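Local coordinates for protein arylesterase (Agrobacterium tumefaciens, PDB 3DCI) that probably hydrolyses carboxylic ester bonds as a member of the GDSL-like (SGNH) hydrolase family, and binds a zinc ion in the crystal, at residues A[42-45]-A[49-52]; A[54-59]-A[63-68]; A[91-96]-A[137-142]. One frame throughout, in Å; residues are numbered along the deposited sequence.

Contact 1 (A[42-45]-A[49-52])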
loop_
_atom_site.group_PDB
_atom_site.type_symbol
_atom_site.label_atom_id
_atom_site.label_comp_id
_atom_site.label_asym_id
_atom_site.label_seq_id
_atom_site.Cartn_x
_atom_site.Cartn_y
_atom_site.Cartn_z
ATOM N N GLY A 42 -1.692 12.522 -28.173
ATOM C CA GLY A 42 -1.544 12.302 -26.733
ATOM C C GLY A 42 -0.695 13.360 -26.039
ATOM O O GLY A 42 -0.546 13.333 -24.816
ATOM N N LEU A 43 -0.162 14.306 -26.816
ATOM C CA LEU A 43 0.612 15.416 -26.268
ATOM C C LEU A 43 -0.297 16.518 -25.739
ATOM O O LEU A 43 -1.473 16.594 -26.098
ATOM C CB LEU A 43 1.562 15.974 -27.327
ATOM C CG LEU A 43 2.614 15.005 -27.857
ATOM C CD1 LEU A 43 3.645 15.743 -28.707
ATOM C CD2 LEU A 43 3.286 14.310 -26.725
ATOM N N ARG A 44 0.248 17.376 -24.880
ATOM C CA ARG A 44 -0.576 18.383 -24.202
ATOM C C ARG A 44 -1.050 19.525 -25.120
ATOM O O ARG A 44 -0.279 20.043 -25.942
ATOM C CB ARG A 44 0.199 18.952 -23.009
ATOM C CG ARG A 44 -0.678 19.422 -21.916
ATOM C CD ARG A 44 0.111 19.864 -20.729
ATOM N NE ARG A 44 -0.785 20.187 -19.630
ATOM C CZ ARG A 44 -0.411 20.675 -18.458
ATOM N NH1 ARG A 44 0.853 20.922 -18.205
ATOM N NH2 ARG A 44 -1.342 20.951 -17.549
ATOM N N HIS A 45 -2.316 19.923 -24.988
ATOM C CA HIS A 45 -2.815 21.116 -25.685
ATOM C C HIS A 45 -2.057 22.324 -25.201
ATOM O O HIS A 45 -1.687 22.375 -24.031
ATOM C CB HIS A 45 -4.287 21.399 -25.373
ATOM C CG HIS A 45 -5.234 20.392 -25.928
ATOM N ND1 HIS A 45 -5.204 19.984 -27.245
ATOM C CD2 HIS A 45 -6.269 19.741 -25.353
ATOM C CE1 HIS A 45 -6.167 19.102 -27.447
ATOM N NE2 HIS A 45 -6.827 18.937 -26.314
ATOM N N HIS A 49 -5.530 26.799 -24.399
ATOM C CA HIS A 49 -6.711 25.991 -24.667
ATOM C C HIS A 49 -7.094 25.036 -23.543
ATOM O O HIS A 49 -8.126 24.388 -23.653
ATOM C CB HIS A 49 -6.532 25.214 -25.984
ATOM C CG HIS A 49 -6.525 26.096 -27.194
ATOM N ND1 HIS A 49 -5.550 26.026 -28.165
ATOM C CD2 HIS A 49 -7.363 27.091 -27.570
ATOM C CE1 HIS A 49 -5.791 26.939 -29.091
ATOM N NE2 HIS A 49 -6.881 27.606 -28.747
ATOM N N ARG A 50 -6.306 24.950 -22.469
ATOM C CA ARG A 50 -6.604 24.022 -21.366
ATOM C C ARG A 50 -7.710 24.592 -20.489
ATOM O O ARG A 50 -7.711 25.786 -20.199
ATOM C CB ARG A 50 -5.374 23.814 -20.497
ATOM C CG ARG A 50 -4.229 23.123 -21.182
ATOM C CD ARG A 50 -2.993 23.177 -20.292
ATOM N NE ARG A 50 -1.836 23.022 -21.140
ATOM C CZ ARG A 50 -0.608 23.365 -20.806
ATOM N NH1 ARG A 50 -0.340 23.888 -19.604
ATOM N NH2 ARG A 50 0.346 23.174 -21.688
ATOM N N TRP A 51 -8.646 23.762 -20.046
ATOM C CA TRP A 51 -9.832 24.340 -19.434
ATOM C C TRP A 51 -9.526 25.111 -18.131
ATOM O O TRP A 51 -10.107 26.159 -17.923
ATOM C CB TRP A 51 -11.000 23.337 -19.336
ATOM C CG TRP A 51 -10.986 22.319 -18.252
ATOM C CD1 TRP A 51 -10.770 20.973 -18.400
ATOM C CD2 TRP A 51 -11.264 22.530 -16.859
ATOM N NE1 TRP A 51 -10.881 20.342 -17.184
ATOM C CE2 TRP A 51 -11.175 21.271 -16.221
ATOM C CE3 TRP A 51 -11.561 23.663 -16.085
ATOM C CZ2 TRP A 51 -11.367 21.114 -14.867
ATOM C CZ3 TRP A 51 -11.756 23.496 -14.731
ATOM C CH2 TRP A 51 -11.661 22.239 -14.138
ATOM N N PRO A 52 -8.626 24.586 -17.253
ATOM C CA PRO A 52 -8.307 25.380 -16.061
ATOM C C PRO A 52 -7.693 26.761 -16.336
ATOM O O PRO A 52 -8.105 27.723 -15.696
ATOM C CB PRO A 52 -7.345 24.476 -15.260
ATOM C CG PRO A 52 -7.620 23.094 -15.761
ATOM C CD PRO A 52 -7.954 23.272 -17.219
#
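The carbonyl oxygen of His45 is gripped by two nitrogens of one guanidinium, that of Arg50. Arg50 NE donates to His45 O over 3.0 Å with an N-H...O angle of 157°, and Arg50 NH2 reaches the same His45 O over 3.2 Å along a more bent path. The oxygen lies at the edge of the guanidinium, in its plane, so the side-on grip fixes how the group is turned. Arginine suits the place because its chain, extended from CG to NE, carries two adjacent N-H groups back to the preceding loop. A second guanidinium is stacked on the first: that of Arg44 lies flat over one face of Arg50, centres 3.6 Å apart and planes 3° from parallel, while the two side chains cross at about a right angle. Arg44 gets there with CG anti to the backbone N (chi1 -152°) and a straight chain beyond.

This is the short turn leading into helix 51-59 of the SGNH hydrolase fold, and Arg50 occupies the N-cap position of that helix. The stack puts like charges close together, Arg44 NE to Arg50 NE being 3.4 Å, but each of these nitrogens has an acceptor of its own: Arg44 NE bonds to Trp35 O, Arg50 NE to His45 O. Further down the turn, His45 CB and His49 CB approach to 4.5 Å. NE2 of the buried His45 ring bonds to Leu210 O, and the side chain lies near, without touching, Ser32, His209 and Asp206, which are placed as in the family's catalytic triad.

Contact 2 (A[54-59]-A[63-68])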
loop_
_atom_site.group_PDB
_atom_site.type_symbol
_atom_site.label_atom_id
_atom_site.label_comp_id
_atom_site.label_asym_id
_atom_site.label_seq_id
_atom_site.Cartn_x
_atom_site.Cartn_y
_atom_site.Cartn_z
ATOM N N VAL A 54 -8.042 28.519 -19.199
ATOM C CA VAL A 54 -9.140 29.270 -19.825
ATOM C C VAL A 54 -10.091 29.803 -18.761
ATOM O O VAL A 54 -10.388 30.983 -18.739
ATOM C CB VAL A 54 -9.928 28.409 -20.847
ATOM C CG1 VAL A 54 -11.181 29.136 -21.362
ATOM C CG2 VAL A 54 -9.037 28.027 -22.028
ATOM N N LEU A 55 -10.538 28.939 -17.853
ATOM C CA LEU A 55 -11.415 29.361 -16.759
ATOM C C LEU A 55 -10.804 30.533 -15.971
ATOM O O LEU A 55 -11.488 31.525 -15.696
ATOM C CB LEU A 55 -11.730 28.164 -15.819
ATOM C CG LEU A 55 -12.575 28.499 -14.590
ATOM C CD1 LEU A 55 -13.967 29.010 -15.019
ATOM C CD2 LEU A 55 -12.669 27.283 -13.658
ATOM N N GLU A 56 -9.522 30.426 -15.622
ATOM C CA GLU A 56 -8.837 31.496 -14.900
ATOM C C GLU A 56 -8.805 32.805 -15.680
ATOM O O GLU A 56 -9.087 33.866 -15.134
ATOM C CB GLU A 56 -7.400 31.088 -14.552
ATOM C CG GLU A 56 -6.643 32.119 -13.693
ATOM C CD GLU A 56 -5.245 31.637 -13.329
ATOM O OE1 GLU A 56 -4.310 31.968 -14.087
ATOM O OE2 GLU A 56 -5.081 30.899 -12.326
ATOM N N ALA A 57 -8.434 32.732 -16.950
ATOM C CA ALA A 57 -8.444 33.919 -17.827
ATOM C C ALA A 57 -9.848 34.544 -17.922
ATOM O O ALA A 57 -9.995 35.756 -17.889
ATOM C CB ALA A 57 -7.933 33.552 -19.217
ATOM N N GLU A 58 -10.875 33.704 -18.005
ATOM C CA GLU A 58 -12.257 34.176 -18.052
ATOM C C GLU A 58 -12.673 34.897 -16.790
ATOM O O GLU A 58 -13.412 35.870 -16.853
ATOM C CB GLU A 58 -13.228 33.021 -18.253
ATOM C CG GLU A 58 -13.038 32.242 -19.532
ATOM C CD GLU A 58 -13.191 33.059 -20.760
ATOM O OE1 GLU A 58 -14.060 33.962 -20.754
ATOM O OE2 GLU A 58 -12.428 32.798 -21.730
ATOM N N LEU A 59 -12.210 34.423 -15.641
ATOM C CA LEU A 59 -12.561 35.035 -14.366
ATOM C C LEU A 59 -11.797 36.332 -14.134
ATOM O O LEU A 59 -12.067 37.060 -13.184
ATOM C CB LEU A 59 -12.336 34.044 -13.222
ATOM C CG LEU A 59 -13.297 32.847 -13.279
ATOM C CD1 LEU A 59 -12.904 31.740 -12.294
ATOM C CD2 LEU A 59 -14.729 33.300 -13.055
ATOM N N ALA A 63 -10.182 34.983 -9.598
ATOM C CA ALA A 63 -9.735 33.727 -9.033
ATOM C C ALA A 63 -8.419 33.247 -9.620
ATOM O O ALA A 63 -8.081 33.539 -10.767
ATOM C CB ALA A 63 -10.791 32.672 -9.234
ATOM N N LYS A 64 -7.681 32.504 -8.805
ATOM C CA LYS A 64 -6.511 31.758 -9.216
ATOM C C LYS A 64 -6.957 30.295 -9.306
ATOM O O LYS A 64 -7.573 29.777 -8.353
ATOM C CB LYS A 64 -5.418 31.904 -8.167
ATOM C CG LYS A 64 -4.133 31.227 -8.492
ATOM C CD LYS A 64 -2.945 31.859 -7.738
ATOM C CE LYS A 64 -2.954 31.573 -6.184
ATOM N NZ LYS A 64 -1.555 31.269 -5.651
ATOM N N VAL A 65 -6.691 29.659 -10.449
ATOM C CA VAL A 65 -7.046 28.230 -10.653
ATOM C C VAL A 65 -5.781 27.366 -10.663
ATOM O O VAL A 65 -4.831 27.664 -11.378
ATOM C CB VAL A 65 -7.858 28.028 -11.938
ATOM C CG1 VAL A 65 -8.227 26.539 -12.126
ATOM C CG2 VAL A 65 -9.121 28.916 -11.899
ATOM N N HIS A 66 -5.749 26.363 -9.792
ATOM C CA HIS A 66 -4.639 25.424 -9.707
ATOM C C HIS A 66 -4.972 24.158 -10.488
ATOM O O HIS A 66 -5.818 23.370 -10.066
ATOM C CB HIS A 66 -4.331 25.062 -8.250
ATOM C CG HIS A 66 -4.117 26.259 -7.376
ATOM N ND1 HIS A 66 -3.023 27.087 -7.507
ATOM C CD2 HIS A 66 -4.872 26.783 -6.373
ATOM C CE1 HIS A 66 -3.104 28.066 -6.620
ATOM N NE2 HIS A 66 -4.212 27.902 -5.918
ATOM N N PRO A 67 -4.304 23.962 -11.625
ATOM C CA PRO A 67 -4.560 22.778 -12.454
ATOM C C PRO A 67 -3.947 21.498 -11.870
ATOM O O PRO A 67 -2.772 21.466 -11.524
ATOM C CB PRO A 67 -3.943 23.156 -13.785
ATOM C CG PRO A 67 -2.925 24.158 -13.472
ATOM C CD PRO A 67 -3.276 24.832 -12.211
ATOM N N GLU A 68 -4.755 20.457 -11.728
ATOM C CA GLU A 68 -4.277 19.162 -11.239
ATOM C C GLU A 68 -4.967 18.079 -12.057
ATOM O O GLU A 68 -5.843 17.361 -11.564
ATOM C CB GLU A 68 -4.542 19.006 -9.741
ATOM C CG GLU A 68 -3.882 20.048 -8.821
ATOM C CD GLU A 68 -2.367 19.976 -8.719
ATOM O OE1 GLU A 68 -1.723 19.037 -9.257
ATOM O OE2 GLU A 68 -1.780 20.883 -8.057
HETATM O O HOH W 1 -8.806 35.027 -12.639
HETATM O O HOH W 2 -3.029 29.183 -12.185
#
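Glu56 reaches across to strand 63-68, its CB against Val65 CG2 at 3.8 Å and its carboxylate at the strand's backbone. Helix 54-59 and this strand run antiparallel, at 178°, with their axes 7.7 Å apart at closest; the helix turns back into an edge strand of the sheet within this chain, as suits the three-layer alpha/beta fold of SGNH hydrolases. With CG anti to the backbone N (chi1 -176°) and the chain extended beyond it, Glu56 reaches the peptide of Val65, whose N donates to Glu56 OE2 over 2.8 Å in a nearly straight bond. A glutamate fits here because its aliphatic part can pack on valine while its acid end accepts from an N-H at the sheet's margin.

Beneath this polar border the side chains are apolar. Val65 points toward the helix, and its CG2 also meets Leu55 CD2 at 4.3 Å; branched at CB, valine suits a strand. Leu59, one turn after Leu55, sets CD1 against Ala63 CB at 3.8 Å, where a small residue lets the strand pass close to the helix. Val26 and Ala28 of the adjacent strand also pack on Val65, and Val226 of helix 212-229 on Leu59. Near the turn a water donates to Glu56 O over 2.8 Å, and the N-H of Val65 meets the anti lone pair of Glu56 OE2, away from the other oxygen.

Contact 3 (A[91-96]-A[137-142])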
loop_
_atom_site.group_PDB
_atom_site.type_symbol
_atom_site.label_atom_id
_atom_site.label_comp_id
_atom_site.label_asym_id
_atom_site.label_seq_id
_atom_site.Cartn_x
_atom_site.Cartn_y
_atom_site.Cartn_z
ATOM N N ALA A 91 -4.668 11.418 -4.185
ATOM C CA ALA A 91 -4.130 12.633 -4.785
ATOM C C ALA A 91 -4.942 13.862 -4.420
ATOM O O ALA A 91 -4.381 14.964 -4.366
ATOM C CB ALA A 91 -4.067 12.506 -6.315
ATOM N N LEU A 92 -6.260 13.701 -4.233
ATOM C CA LEU A 92 -7.106 14.819 -3.842
ATOM C C LEU A 92 -6.708 15.314 -2.477
ATOM O O LEU A 92 -6.583 16.520 -2.270
ATOM C CB LEU A 92 -8.593 14.468 -3.856
ATOM C CG LEU A 92 -9.550 15.588 -3.418
ATOM C CD1 LEU A 92 -9.326 16.847 -4.254
ATOM C CD2 LEU A 92 -10.988 15.110 -3.479
ATOM N N GLU A 93 -6.452 14.388 -1.554
ATOM C CA GLU A 93 -5.978 14.754 -0.229
ATOM C C GLU A 93 -4.679 15.571 -0.294
ATOM O O GLU A 93 -4.527 16.547 0.422
ATOM C CB GLU A 93 -5.760 13.501 0.624
ATOM C CG GLU A 93 -7.047 12.819 1.018
ATOM C CD GLU A 93 -6.853 11.460 1.658
ATOM O OE1 GLU A 93 -5.706 10.909 1.690
ATOM O OE2 GLU A 93 -7.889 10.932 2.137
ATOM N N VAL A 94 -3.741 15.160 -1.137
ATOM C CA VAL A 94 -2.482 15.904 -1.306
ATOM C C VAL A 94 -2.724 17.294 -1.917
ATOM O O VAL A 94 -2.114 18.298 -1.502
ATOM C CB VAL A 94 -1.517 15.113 -2.207
ATOM C CG1 VAL A 94 -0.303 15.963 -2.681
ATOM C CG2 VAL A 94 -1.066 13.816 -1.512
ATOM N N ALA A 95 -3.586 17.336 -2.921
ATOM C CA ALA A 95 -3.970 18.587 -3.555
ATOM C C ALA A 95 -4.600 19.562 -2.572
ATOM O O ALA A 95 -4.346 20.787 -2.640
ATOM C CB ALA A 95 -4.931 18.328 -4.760
ATOM N N LEU A 96 -5.495 19.057 -1.741
ATOM C CA LEU A 96 -6.144 19.894 -0.722
ATOM C C LEU A 96 -5.106 20.442 0.248
ATOM O O LEU A 96 -5.117 21.607 0.554
ATOM C CB LEU A 96 -7.225 19.147 0.019
ATOM C CG LEU A 96 -8.470 18.729 -0.780
ATOM C CD1 LEU A 96 -9.322 17.800 0.073
ATOM C CD2 LEU A 96 -9.279 19.915 -1.276
ATOM N N GLU A 137 -15.416 17.753 2.022
ATOM C CA GLU A 137 -16.232 18.225 3.143
ATOM C C GLU A 137 -15.535 18.099 4.494
ATOM O O GLU A 137 -15.626 18.985 5.348
ATOM C CB GLU A 137 -17.585 17.487 3.209
ATOM C CG GLU A 137 -18.555 17.767 2.036
ATOM C CD GLU A 137 -19.687 16.693 1.884
ATOM O OE1 GLU A 137 -19.799 15.800 2.772
ATOM O OE2 GLU A 137 -20.458 16.734 0.875
ATOM N N THR A 138 -14.848 16.987 4.707
ATOM C CA THR A 138 -14.399 16.630 6.042
ATOM C C THR A 138 -12.887 16.750 6.255
ATOM O O THR A 138 -12.414 16.494 7.355
ATOM C CB THR A 138 -14.845 15.193 6.353
ATOM O OG1 THR A 138 -14.198 14.314 5.438
ATOM C CG2 THR A 138 -16.351 15.070 6.188
ATOM N N PHE A 139 -12.129 17.174 5.241
ATOM C CA PHE A 139 -10.660 17.306 5.359
ATOM C C PHE A 139 -10.235 18.202 6.526
ATOM O O PHE A 139 -10.949 19.111 6.879
ATOM C CB PHE A 139 -10.099 17.860 4.064
ATOM C CG PHE A 139 -8.606 17.670 3.880
ATOM C CD1 PHE A 139 -8.104 16.455 3.463
ATOM C CD2 PHE A 139 -7.732 18.718 4.082
ATOM C CE1 PHE A 139 -6.762 16.272 3.253
ATOM C CE2 PHE A 139 -6.371 18.562 3.866
ATOM C CZ PHE A 139 -5.877 17.322 3.450
ATOM N N ILE A 140 -9.073 17.954 7.113
ATOM C CA ILE A 140 -8.554 18.824 8.207
ATOM C C ILE A 140 -7.824 19.985 7.549
ATOM O O ILE A 140 -6.654 19.864 7.182
ATOM C CB ILE A 140 -7.588 18.082 9.180
ATOM C CG1 ILE A 140 -8.261 16.822 9.745
ATOM C CG2 ILE A 140 -7.152 19.019 10.350
ATOM C CD1 ILE A 140 -9.502 17.100 10.624
ATOM N N TYR A 141 -8.545 21.077 7.354
ATOM C CA TYR A 141 -8.007 22.273 6.722
ATOM C C TYR A 141 -7.311 23.181 7.754
ATOM O O TYR A 141 -7.602 23.124 8.962
ATOM C CB TYR A 141 -9.121 23.043 5.997
ATOM C CG TYR A 141 -9.764 22.298 4.820
ATOM C CD1 TYR A 141 -9.087 22.119 3.631
ATOM C CD2 TYR A 141 -11.064 21.816 4.900
ATOM C CE1 TYR A 141 -9.676 21.463 2.554
ATOM C CE2 TYR A 141 -11.650 21.142 3.852
ATOM C CZ TYR A 141 -10.955 20.959 2.685
ATOM O OH TYR A 141 -11.539 20.290 1.635
ATOM N N LYS A 142 -6.363 23.977 7.268
ATOM C CA LYS A 142 -5.738 25.046 8.046
ATOM C C LYS A 142 -6.141 26.360 7.387
ATOM O O LYS A 142 -5.704 26.649 6.258
ATOM C CB LYS A 142 -4.203 24.913 8.084
ATOM C CG LYS A 142 -3.663 23.583 8.597
ATOM C CD LYS A 142 -2.148 23.585 8.471
ATOM C CE LYS A 142 -1.525 22.335 9.055
ATOM N NZ LYS A 142 -1.425 22.445 10.532
#
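Leu96 meets Phe139 through a CH-pi contact: Leu96 CB stands over the ring centre, 4.0 Å from the centroid and 11° off the ring normal. The two side chains slide past each other in opposite directions, so that Leu96 CD1 covers the same ring nearer its root, 3.8 Å from Phe139 CD1. Phe139 is the first residue after helix 122-138 to leave helical backbone angles; with CG anti to its N (chi1 -163°), its ring is carried to helix 88-99. A flat aromatic suits this end of the helix because it offers a broad face to a branched leucine.

Further apolar packing comes from Tyr141 and Glu93. Leu96 CD2 lies at the edge of the tyrosine ring, 4.2 Å from Tyr141 CE1, and Glu93 CB lies 3.9 Å from Phe139 CE1. Phe139 CB rests over one face of the tyrosine, so the two aromatics and the leucine interlock.

Polar atoms enter at the margin. Leu96 CD1 makes a plain van der Waals contact with Tyr141 OH at 3.7 Å. Glu93 O approaches Phe139 CZ obliquely at 3.4 Å, while the carboxylate is held in a salt bridge with Arg90. Pro83 of a second subunit packs on Phe139.

No hydrogen bond links the two segments. Tyr141 OH is instead bonded to Val136 O, which ties the loop back to its own helix, and the helix-to-loop contact therefore rests on shape and dispersion.

How the contacts relate
From the N terminus, contact 1 comes first, closing the short turn that leads from the loop after helix 32-35 into helix 51-59. Contact 2 follows on the same helix and closes the next turn, into strand 63-69, an edge strand of the sheet within this chain; the two touch where Pro52 packs on Val65 and Pro67. Contact 3 closes a much longer loop of 40 residues, containing strand 104-108 and most of helix 122-138, and brings the loop that follows that helix to helix 88-99. The three lie in series, none within or across another. Contacts 2 and 3 approach to about 5 Å between nearest atoms without touching, and all three reach the second subunit.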